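Local coordinates for protein L-lactate dehydrogenase (Trichomonas vaginalis, PDB 4UUL) that catalyses the NAD-dependent interconversion of L-lactate and pyruvate, and probably acts on malate and oxaloacetate as well, at residues T10-Q15 with L37-I42; P44-L49 with A69-K74; H178-W183 with A192-A197; M267-P272 with I297-G302. The protein carries 1 engineered substitution. All blocks are in the same frame, centred on the assembly; numbering follows the deposited sequence.

From the N terminus, contact 1 closes first, bringing the loop after strand 5-10 back against the end of strand 35-40. Contact 2 opens two residues later and ties the start of helix 46-57 to the end of strand 64-70. The two adjoin in the NAD-binding domain, centres 7 Å apart, and Thr70 probably hydrogen-bonds to both Leu39 and Asp41, so they share one edge of the parallel Rossmann sheet. Contacts 3 and 4 lie in the C-terminal alpha/beta domain, their centres about 14 Å apart: contact 3 closes the hairpin of strands 177-183 and 191-193, contact 4 joins the outer strands of a separate three-stranded sheet. All four loops run in series, with none nested or crossing.

Contact 1 (T10-Q15 with L37-I42); sequences TGAAGQ and LHLLDI
Two hydrogen bonds hold Ala12 and Ala13 against Leu40 and Asp41. The first joins backbones: Ala12 N donates to Leu40 O at 3.0 Å. The second uses a side chain, in which Asp41 OD2 accepts from Ala13 N at 2.9 Å through its anti lone pair. The other oxygen, Asp41 OD1, accepts from Ile42 N, also on its anti side, so both ends of the carboxylate are held, which restrains its rotation. This is the nucleotide-binding corner of a Rossmann fold. Gly11 to Gly14 form a type I beta turn in the glycine-rich loop, predicted to bind NAD(+), and Gly14 occupies the N-cap position of helix 15-25. Asp41, just past the second strand, contacts NADH in a complex of this protein, consistent with the acidic residue that commonly meets the adenosine ribose. Apolar packing lies on the strand side of the turn. The methyl Ala12 CB rests 3.8 Å from Leu39 CB, and Leu49 of helix 46-57 touches both residues. Further back, Leu40 holds its CG opposite the backbone N (chi1 177°), which brings its CD2 to 4.0 Å from Thr10 CG2, while Thr10 OG1 turns to the amide of Ala87.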
# COMPACT_ATOMS: atom_id res chain seq x y z
N THR B 10 -7.80 14.22 1.12
CA THR B 10 -8.55 14.63 2.29
C THR B 10 -8.77 13.46 3.21
O THR B 10 -8.63 12.31 2.82
CB THR B 10 -9.91 15.29 1.91
OG1 THR B 10 -10.73 14.26 1.37
CG2 THR B 10 -9.68 16.43 0.96
N GLY B 11 -9.11 13.72 4.48
CA GLY B 11 -9.19 12.61 5.44
C GLY B 11 -7.88 11.84 5.55
O GLY B 11 -7.86 10.63 5.75
N ALA B 12 -6.77 12.56 5.39
CA ALA B 12 -5.49 11.90 5.15
C ALA B 12 -5.00 11.04 6.28
O ALA B 12 -4.18 10.18 6.03
CB ALA B 12 -4.44 12.90 4.73
N ALA B 13 -5.48 11.28 7.49
CA ALA B 13 -5.06 10.50 8.65
C ALA B 13 -5.73 9.14 8.78
O ALA B 13 -5.36 8.33 9.60
CB ALA B 13 -5.27 11.30 9.90
N GLY B 14 -6.74 8.89 7.97
CA GLY B 14 -7.43 7.63 8.05
C GLY B 14 -6.71 6.52 7.36
O GLY B 14 -5.63 6.71 6.77
N GLN B 15 -7.31 5.33 7.36
CA GLN B 15 -6.62 4.18 6.77
C GLN B 15 -6.42 4.30 5.26
O GLN B 15 -5.39 3.91 4.74
CB GLN B 15 -7.32 2.88 7.11
CG GLN B 15 -6.46 1.70 6.71
CD GLN B 15 -5.03 1.79 7.24
OE1 GLN B 15 -4.08 1.76 6.48
NE2 GLN B 15 -4.88 1.91 8.56
N LEU B 37 2.65 15.95 -1.79
CA LEU B 37 1.36 15.55 -1.18
C LEU B 37 0.83 16.65 -0.28
O LEU B 37 1.51 17.12 0.61
CB LEU B 37 1.52 14.25 -0.39
CG LEU B 37 1.95 13.03 -1.22
CD1 LEU B 37 2.12 11.86 -0.30
CD2 LEU B 37 0.96 12.77 -2.27
N HIS B 38 -0.41 17.03 -0.54
CA HIS B 38 -1.18 17.90 0.37
C HIS B 38 -2.10 16.98 1.16
O HIS B 38 -2.92 16.27 0.57
CB HIS B 38 -1.98 18.90 -0.42
CG HIS B 38 -1.16 19.85 -1.23
ND1 HIS B 38 -1.20 21.22 -1.03
CD2 HIS B 38 -0.33 19.67 -2.28
CE1 HIS B 38 -0.42 21.82 -1.91
NE2 HIS B 38 0.14 20.90 -2.67
N LEU B 39 -1.91 16.94 2.48
CA LEU B 39 -2.56 15.97 3.35
C LEU B 39 -3.43 16.73 4.33
O LEU B 39 -2.93 17.39 5.25
CB LEU B 39 -1.50 15.14 4.07
CG LEU B 39 -0.53 14.42 3.13
CD1 LEU B 39 0.61 13.82 3.91
CD2 LEU B 39 -1.24 13.30 2.39
N LEU B 40 -4.76 16.68 4.12
CA LEU B 40 -5.71 17.46 4.88
C LEU B 40 -6.48 16.59 5.84
O LEU B 40 -6.97 15.52 5.47
CB LEU B 40 -6.68 18.18 3.94
CG LEU B 40 -7.81 19.00 4.55
CD1 LEU B 40 -7.27 20.19 5.34
CD2 LEU B 40 -8.83 19.45 3.49
N ASP B 41 -6.61 17.06 7.08
CA ASP B 41 -7.51 16.42 8.04
C ASP B 41 -7.91 17.46 9.10
O ASP B 41 -7.62 18.63 8.93
CB ASP B 41 -6.93 15.11 8.60
CG ASP B 41 -7.96 14.03 8.87
OD1 ASP B 41 -9.06 14.37 9.36
OD2 ASP B 41 -7.69 12.85 8.54
N ILE B 42 -8.64 17.02 10.11
CA ILE B 42 -9.16 17.92 11.12
C ILE B 42 -8.24 17.93 12.34
O ILE B 42 -7.45 17.01 12.54
CB ILE B 42 -10.56 17.54 11.53
CG1 ILE B 42 -10.63 16.10 12.03
CG2 ILE B 42 -11.54 17.80 10.36
CD1 ILE B 42 -11.99 15.80 12.74

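Contact 2 (P44-L49 with A69-K74); sequences PAMNRL and ATTDPK
Met46 lays its bent side chain over the backbone of Ala69 and Thr70 and against the methyl of Thr71. Turns at chi2 (-51°) and chi3 (-82°) curl the thioether so that Met46 CE stands 3.7 Å from Thr70 N, on the peptide that links Ala69 to Thr70. One atom back along the side chain, Met46 SD is 3.4 Å from Thr71 CG2. The neighbouring carbon pair, Met46 CG with Thr71 CG2 at 3.5 Å, is tighter than ordinary van der Waals contact, so the methionine fits snugly here. One turn along the helix, Leu49 covers the other end of the segment, bringing CG and CD2 each to 3.8 Å from Ala69 CB. Thioether and hydrocarbon groups thus meet methyls and the Ala69-Thr70 peptide by van der Waals contact. Thr70 points away from the helix; its OG1 accepts from Asp72 N in an ST turn that leads into helix 73-77, where Asp72 is the N-cap. Strand 35-40, helix 46-57 and strand 64-70 form a beta-alpha-beta unit of the Rossmann domain. Within it, the first turn of the helix, which also carries the NADH-binding Arg48, packs on the end of the sheet's edge strand.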
# COMPACT_ATOMS: atom_id res chain seq x y z
N PRO B 44 -8.31 17.16 15.54
CA PRO B 44 -8.11 15.98 16.40
C PRO B 44 -7.29 14.87 15.75
O PRO B 44 -6.82 13.95 16.45
CB PRO B 44 -9.54 15.49 16.68
CG PRO B 44 -10.45 16.62 16.32
CD PRO B 44 -9.74 17.47 15.32
N ALA B 45 -7.15 14.91 14.42
CA ALA B 45 -6.45 13.86 13.70
C ALA B 45 -5.00 14.21 13.46
O ALA B 45 -4.27 13.43 12.85
CB ALA B 45 -7.12 13.62 12.38
N MET B 46 -4.57 15.38 13.91
CA MET B 46 -3.27 15.85 13.47
C MET B 46 -2.10 15.04 14.03
O MET B 46 -1.12 14.87 13.33
CB MET B 46 -3.08 17.35 13.72
CG MET B 46 -3.90 18.18 12.73
SD MET B 46 -3.71 17.80 10.96
CE MET B 46 -2.21 18.70 10.60
N ASN B 47 -2.19 14.51 15.24
CA ASN B 47 -1.12 13.61 15.68
C ASN B 47 -1.00 12.35 14.79
O ASN B 47 0.14 11.94 14.43
CB ASN B 47 -1.30 13.22 17.13
CG ASN B 47 -0.93 14.35 18.07
OD1 ASN B 47 -0.23 15.30 17.69
ND2 ASN B 47 -1.38 14.25 19.29
N ARG B 48 -2.14 11.77 14.40
CA ARG B 48 -2.08 10.64 13.49
C ARG B 48 -1.54 11.07 12.12
O ARG B 48 -0.83 10.32 11.43
CB ARG B 48 -3.46 9.99 13.40
CG ARG B 48 -3.39 8.50 13.08
CD ARG B 48 -4.73 7.85 13.10
NE ARG B 48 -4.78 6.75 12.15
CZ ARG B 48 -5.89 6.34 11.53
NH1 ARG B 48 -7.05 6.97 11.75
NH2 ARG B 48 -5.85 5.34 10.67
N LEU B 49 -1.85 12.29 11.70
CA LEU B 49 -1.31 12.74 10.44
C LEU B 49 0.20 12.94 10.53
O LEU B 49 0.93 12.58 9.59
CB LEU B 49 -2.01 14.02 9.97
CG LEU B 49 -1.70 14.40 8.52
CD1 LEU B 49 -1.81 13.21 7.54
CD2 LEU B 49 -2.65 15.48 8.14
N ALA B 69 1.19 18.64 5.74
CA ALA B 69 0.11 18.08 6.56
C ALA B 69 -0.54 19.24 7.23
O ALA B 69 0.13 20.07 7.90
CB ALA B 69 0.72 17.21 7.64
N THR B 70 -1.84 19.38 7.03
CA THR B 70 -2.52 20.62 7.42
C THR B 70 -3.98 20.42 7.78
O THR B 70 -4.59 19.43 7.36
CB THR B 70 -2.38 21.64 6.28
OG1 THR B 70 -2.87 22.90 6.69
CG2 THR B 70 -3.14 21.22 5.03
N THR B 71 -4.51 21.34 8.55
CA THR B 71 -5.95 21.47 8.73
C THR B 71 -6.54 22.64 7.91
O THR B 71 -7.73 22.87 7.97
CB THR B 71 -6.30 21.71 10.18
OG1 THR B 71 -5.71 22.93 10.61
CG2 THR B 71 -5.72 20.58 11.03
N ASP B 72 -5.71 23.37 7.20
CA ASP B 72 -6.08 24.61 6.55
C ASP B 72 -6.46 24.37 5.10
O ASP B 72 -5.63 23.90 4.29
CB ASP B 72 -4.89 25.57 6.55
CG ASP B 72 -5.21 26.85 5.88
OD1 ASP B 72 -6.17 27.48 6.33
OD2 ASP B 72 -4.54 27.21 4.89
N PRO B 73 -7.69 24.70 4.71
CA PRO B 73 -8.07 24.55 3.30
C PRO B 73 -7.15 25.19 2.27
O PRO B 73 -6.78 24.54 1.29
CB PRO B 73 -9.48 25.14 3.26
CG PRO B 73 -10.02 24.79 4.61
CD PRO B 73 -8.85 25.04 5.55
N LYS B 74 -6.75 26.45 2.44
CA LYS B 74 -5.90 27.07 1.42
C LYS B 74 -4.60 26.28 1.23
O LYS B 74 -4.23 25.95 0.08
CB LYS B 74 -5.54 28.51 1.74
CG LYS B 74 -4.75 29.13 0.60
CD LYS B 74 -4.51 30.60 0.80
CE LYS B 74 -3.72 31.19 -0.37
NZ LYS B 74 -3.67 32.66 -0.28

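Contact 3 (H178-W183 with A192-A197); sequences HDIIVW and ADLTQA
Asp193 sits beside the indole of Trp183, and its carboxylate gathers most of the side-chain hydrogen bonds. Trp183 NE1 donates to Asp193 OD2 at 2.9 Å; the acceptor lies close to the indole plane but is met 26° out of the carboxylate plane, on the anti side. The syn lone pair of the same OD2 receives Gln196 NE2 at 3.0 Å, nearly straight at 171°. That amide nitrogen also bonds Lys304 O. Gln196 bends back at chi2 (-67°), and its CG packs 3.6 Å from Ile181 CD1. Ile181 is the backbone partner of Asp193 in an antiparallel hydrogen-bonded pair: Asp193 N donates to Ile181 O at 2.9 Å and Ile181 N to Asp193 O at 3.2 Å. Ile181 CG2 lies over one face of the Trp183 ring, near its rim. This pair lies at the end of the hairpin of strands 177-183 and 191-193 that is farther from its turn; beyond it, a water bridges Asp179 O, Asp193 O and Gln196 N. Asp193 OD1 meanwhile takes Thr195 OG1 at 2.7 Å and Thr195 N at 2.8 Å, the latter making an Asx turn. With four donors on a buried carboxylate, Asp193 is well compensated for lost solvent and probably remains ionised.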
# COMPACT_ATOMS: atom_id res chain seq x y z
N HIS B 178 -14.73 -9.92 -19.71
CA HIS B 178 -14.73 -8.65 -20.41
C HIS B 178 -16.08 -7.96 -20.30
O HIS B 178 -17.10 -8.62 -20.35
CB HIS B 178 -14.42 -8.88 -21.89
CG HIS B 178 -13.15 -9.62 -22.11
ND1 HIS B 178 -11.92 -9.01 -22.13
CD2 HIS B 178 -12.92 -10.94 -22.28
CE1 HIS B 178 -10.98 -9.93 -22.33
NE2 HIS B 178 -11.56 -11.11 -22.42
N ASP B 179 -16.03 -6.65 -20.19
CA ASP B 179 -17.21 -5.79 -20.37
C ASP B 179 -18.27 -5.95 -19.30
O ASP B 179 -19.46 -5.76 -19.58
CB ASP B 179 -17.80 -5.95 -21.77
CG ASP B 179 -16.85 -5.51 -22.84
OD1 ASP B 179 -16.05 -4.58 -22.61
OD2 ASP B 179 -16.89 -6.13 -23.92
N ILE B 180 -17.87 -6.20 -18.07
CA ILE B 180 -18.74 -5.97 -16.90
C ILE B 180 -18.79 -4.47 -16.61
O ILE B 180 -17.77 -3.81 -16.65
CB ILE B 180 -18.22 -6.74 -15.67
CG1 ILE B 180 -18.30 -8.24 -15.93
CG2 ILE B 180 -18.99 -6.31 -14.42
CD1 ILE B 180 -17.71 -9.06 -14.79
N ILE B 181 -19.99 -3.94 -16.33
CA ILE B 181 -20.12 -2.51 -16.12
C ILE B 181 -20.95 -2.26 -14.87
O ILE B 181 -21.94 -2.95 -14.63
CB ILE B 181 -20.86 -1.85 -17.31
CG1 ILE B 181 -20.20 -2.22 -18.64
CG2 ILE B 181 -20.98 -0.34 -17.10
CD1 ILE B 181 -21.08 -1.91 -19.81
N VAL B 182 -20.56 -1.23 -14.11
CA VAL B 182 -21.38 -0.76 -13.00
C VAL B 182 -21.94 0.60 -13.41
O VAL B 182 -21.17 1.50 -13.73
CB VAL B 182 -20.53 -0.65 -11.72
CG1 VAL B 182 -21.29 0.06 -10.73
CG2 VAL B 182 -20.13 -2.03 -11.28
N TRP B 183 -23.26 0.71 -13.50
CA TRP B 183 -23.88 1.94 -13.98
C TRP B 183 -24.61 2.68 -12.84
O TRP B 183 -25.16 2.03 -11.94
CB TRP B 183 -24.96 1.66 -15.04
CG TRP B 183 -24.65 0.85 -16.25
CD1 TRP B 183 -24.56 -0.50 -16.33
CD2 TRP B 183 -24.54 1.35 -17.59
NE1 TRP B 183 -24.39 -0.88 -17.64
CE2 TRP B 183 -24.38 0.23 -18.44
CE3 TRP B 183 -24.55 2.63 -18.15
CZ2 TRP B 183 -24.26 0.37 -19.81
CZ3 TRP B 183 -24.49 2.75 -19.53
CH2 TRP B 183 -24.33 1.63 -20.33
N ALA B 192 -25.29 -3.47 -11.47
CA ALA B 192 -24.14 -4.34 -11.77
C ALA B 192 -24.57 -5.16 -13.00
O ALA B 192 -25.29 -6.17 -12.90
CB ALA B 192 -23.81 -5.21 -10.55
N ASP B 193 -24.17 -4.69 -14.15
CA ASP B 193 -24.64 -5.19 -15.43
C ASP B 193 -23.71 -6.25 -16.01
O ASP B 193 -22.51 -5.98 -16.24
CB ASP B 193 -24.69 -4.00 -16.39
CG ASP B 193 -25.11 -4.35 -17.82
OD1 ASP B 193 -25.79 -5.37 -18.02
OD2 ASP B 193 -24.76 -3.55 -18.72
N LEU B 194 -24.24 -7.44 -16.18
CA LEU B 194 -23.56 -8.54 -16.82
C LEU B 194 -24.04 -8.78 -18.23
O LEU B 194 -23.58 -9.74 -18.85
CB LEU B 194 -23.73 -9.82 -16.00
CG LEU B 194 -23.16 -9.77 -14.58
CD1 LEU B 194 -23.29 -11.14 -13.88
CD2 LEU B 194 -21.71 -9.21 -14.52
N THR B 195 -24.99 -8.00 -18.72
CA THR B 195 -25.62 -8.29 -20.03
C THR B 195 -24.74 -8.05 -21.24
O THR B 195 -25.07 -8.54 -22.32
CB THR B 195 -26.96 -7.58 -20.21
OG1 THR B 195 -26.75 -6.19 -20.35
CG2 THR B 195 -27.88 -7.84 -19.06
N GLN B 196 -23.64 -7.30 -21.08
CA GLN B 196 -22.67 -7.12 -22.15
C GLN B 196 -21.53 -8.13 -22.05
O GLN B 196 -20.78 -8.31 -23.00
CB GLN B 196 -21.99 -5.76 -22.10
CG GLN B 196 -22.81 -4.62 -21.51
CD GLN B 196 -24.01 -4.22 -22.35
OE1 GLN B 196 -24.06 -4.40 -23.60
NE2 GLN B 196 -24.97 -3.60 -21.68
N ALA B 197 -21.40 -8.78 -20.91
CA ALA B 197 -20.13 -9.40 -20.57
C ALA B 197 -19.86 -10.69 -21.34
O ALA B 197 -20.77 -11.50 -21.61
CB ALA B 197 -20.07 -9.68 -19.09
O HOH W 1 -22.00 -6.57 -18.87
O HOH W 2 -18.12 -8.48 -24.13

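Contact 4 (M267-P272 with I297-G302); sequences MGIPVP and IHVVEG
Ile297 leads the second segment and meets both Met267 and Ile269. Its CD1 comes 3.8 Å from Ile269 CG2, the two isoleucines overlapping head to tail, alongside one another, and lies 4.1 Å from Met267 SD. The branch methyl Ile297 CG2 reaches the same neighbours, at 4.0 Å from Ile269 CG2. Met267 arrives as an extended arm, chi2 177°, that crosses Ile297 with its sulfur. Trp255 of helix 242-257 touches Ile297 as well, while His251 of that helix packs on Met267. After His298, which points away, Val299 turns back toward the first segment, and one methyl does the touching: its CG2 is 3.8 Å from Ile269 CD1 and 4.0 Å from Pro272 CG. Ile269 serves both partners because CG1 stands between the backbone N and the carbonyl carbon (chi1 53°), sending CD1 to Val299 and leaving CG2 for Ile297. In the C-terminal alpha/beta domain, strands 265-270 and 297-299 are the outer strands of a three-stranded antiparallel sheet with 284-291 between them, yet their segments run at 95° with axes 9.4 Å apart. Side chains alone span that distance, and since all are aliphatic or thioether, the join depends on close fit and exclusion of water more than on directed bonds.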
# COMPACT_ATOMS: atom_id res chain seq x y z
N MET B 267 -16.87 4.60 -14.38
CA MET B 267 -16.53 5.83 -13.73
C MET B 267 -17.79 6.71 -13.59
O MET B 267 -18.57 6.83 -14.53
CB MET B 267 -15.51 6.62 -14.57
CG MET B 267 -14.20 5.92 -14.76
SD MET B 267 -13.08 6.87 -15.83
CE MET B 267 -11.53 6.38 -15.22
N GLY B 268 -17.97 7.34 -12.42
CA GLY B 268 -19.03 8.32 -12.25
C GLY B 268 -18.59 9.61 -12.87
O GLY B 268 -17.56 10.16 -12.48
N ILE B 269 -19.38 10.12 -13.81
CA ILE B 269 -19.05 11.38 -14.46
C ILE B 269 -20.30 12.22 -14.55
O ILE B 269 -21.41 11.70 -14.62
CB ILE B 269 -18.40 11.21 -15.84
CG1 ILE B 269 -19.26 10.32 -16.73
CG2 ILE B 269 -17.00 10.66 -15.72
CD1 ILE B 269 -18.88 10.38 -18.20
N PRO B 270 -20.12 13.55 -14.55
CA PRO B 270 -21.26 14.40 -14.94
C PRO B 270 -21.83 13.88 -16.25
O PRO B 270 -21.09 13.66 -17.20
CB PRO B 270 -20.58 15.78 -15.15
CG PRO B 270 -19.39 15.72 -14.22
CD PRO B 270 -18.88 14.31 -14.39
N VAL B 271 -23.13 13.71 -16.31
CA VAL B 271 -23.71 13.07 -17.49
C VAL B 271 -23.45 13.90 -18.72
O VAL B 271 -23.84 15.06 -18.75
CB VAL B 271 -25.24 12.86 -17.32
CG1 VAL B 271 -25.89 12.46 -18.61
CG2 VAL B 271 -25.54 11.83 -16.22
N PRO B 272 -22.84 13.32 -19.78
CA PRO B 272 -22.65 14.08 -21.02
C PRO B 272 -23.96 14.25 -21.78
O PRO B 272 -24.70 13.32 -21.94
CB PRO B 272 -21.68 13.22 -21.87
CG PRO B 272 -21.08 12.23 -20.91
CD PRO B 272 -22.14 12.03 -19.82
N ILE B 297 -12.12 11.80 -20.53
CA ILE B 297 -12.98 10.64 -20.32
C ILE B 297 -14.04 10.60 -21.42
O ILE B 297 -14.65 11.62 -21.73
CB ILE B 297 -13.69 10.71 -18.93
CG1 ILE B 297 -12.66 10.73 -17.80
CG2 ILE B 297 -14.59 9.49 -18.73
CD1 ILE B 297 -13.29 10.96 -16.43
N HIS B 298 -14.28 9.41 -21.97
CA HIS B 298 -15.37 9.22 -22.95
C HIS B 298 -16.22 8.05 -22.56
O HIS B 298 -15.70 7.04 -22.16
CB HIS B 298 -14.80 8.97 -24.35
CG HIS B 298 -13.86 10.04 -24.81
ND1 HIS B 298 -14.29 11.21 -25.38
CD2 HIS B 298 -12.52 10.13 -24.74
CE1 HIS B 298 -13.25 11.97 -25.68
NE2 HIS B 298 -12.16 11.33 -25.30
N VAL B 299 -17.52 8.17 -22.68
CA VAL B 299 -18.41 7.05 -22.53
C VAL B 299 -18.25 6.11 -23.73
O VAL B 299 -18.25 6.54 -24.87
CB VAL B 299 -19.87 7.55 -22.42
CG1 VAL B 299 -20.84 6.40 -22.42
CG2 VAL B 299 -20.10 8.41 -21.19
N VAL B 300 -18.09 4.84 -23.46
CA VAL B 300 -17.87 3.83 -24.48
C VAL B 300 -19.19 3.60 -25.19
O VAL B 300 -20.22 3.35 -24.53
CB VAL B 300 -17.39 2.54 -23.85
CG1 VAL B 300 -17.23 1.46 -24.93
CG2 VAL B 300 -16.07 2.76 -23.12
N GLU B 301 -19.16 3.70 -26.51
CA GLU B 301 -20.35 3.49 -27.33
C GLU B 301 -20.53 2.02 -27.66
O GLU B 301 -19.57 1.28 -27.62
CB GLU B 301 -20.23 4.27 -28.65
CG GLU B 301 -19.96 5.75 -28.47
CD GLU B 301 -21.10 6.65 -28.86
OE1 GLU B 301 -21.85 6.34 -29.80
OE2 GLU B 301 -21.23 7.73 -28.26
N GLY B 302 -21.74 1.60 -28.00
CA GLY B 302 -21.93 0.30 -28.61
C GLY B 302 -22.49 -0.76 -27.70
O GLY B 302 -22.82 -1.84 -28.14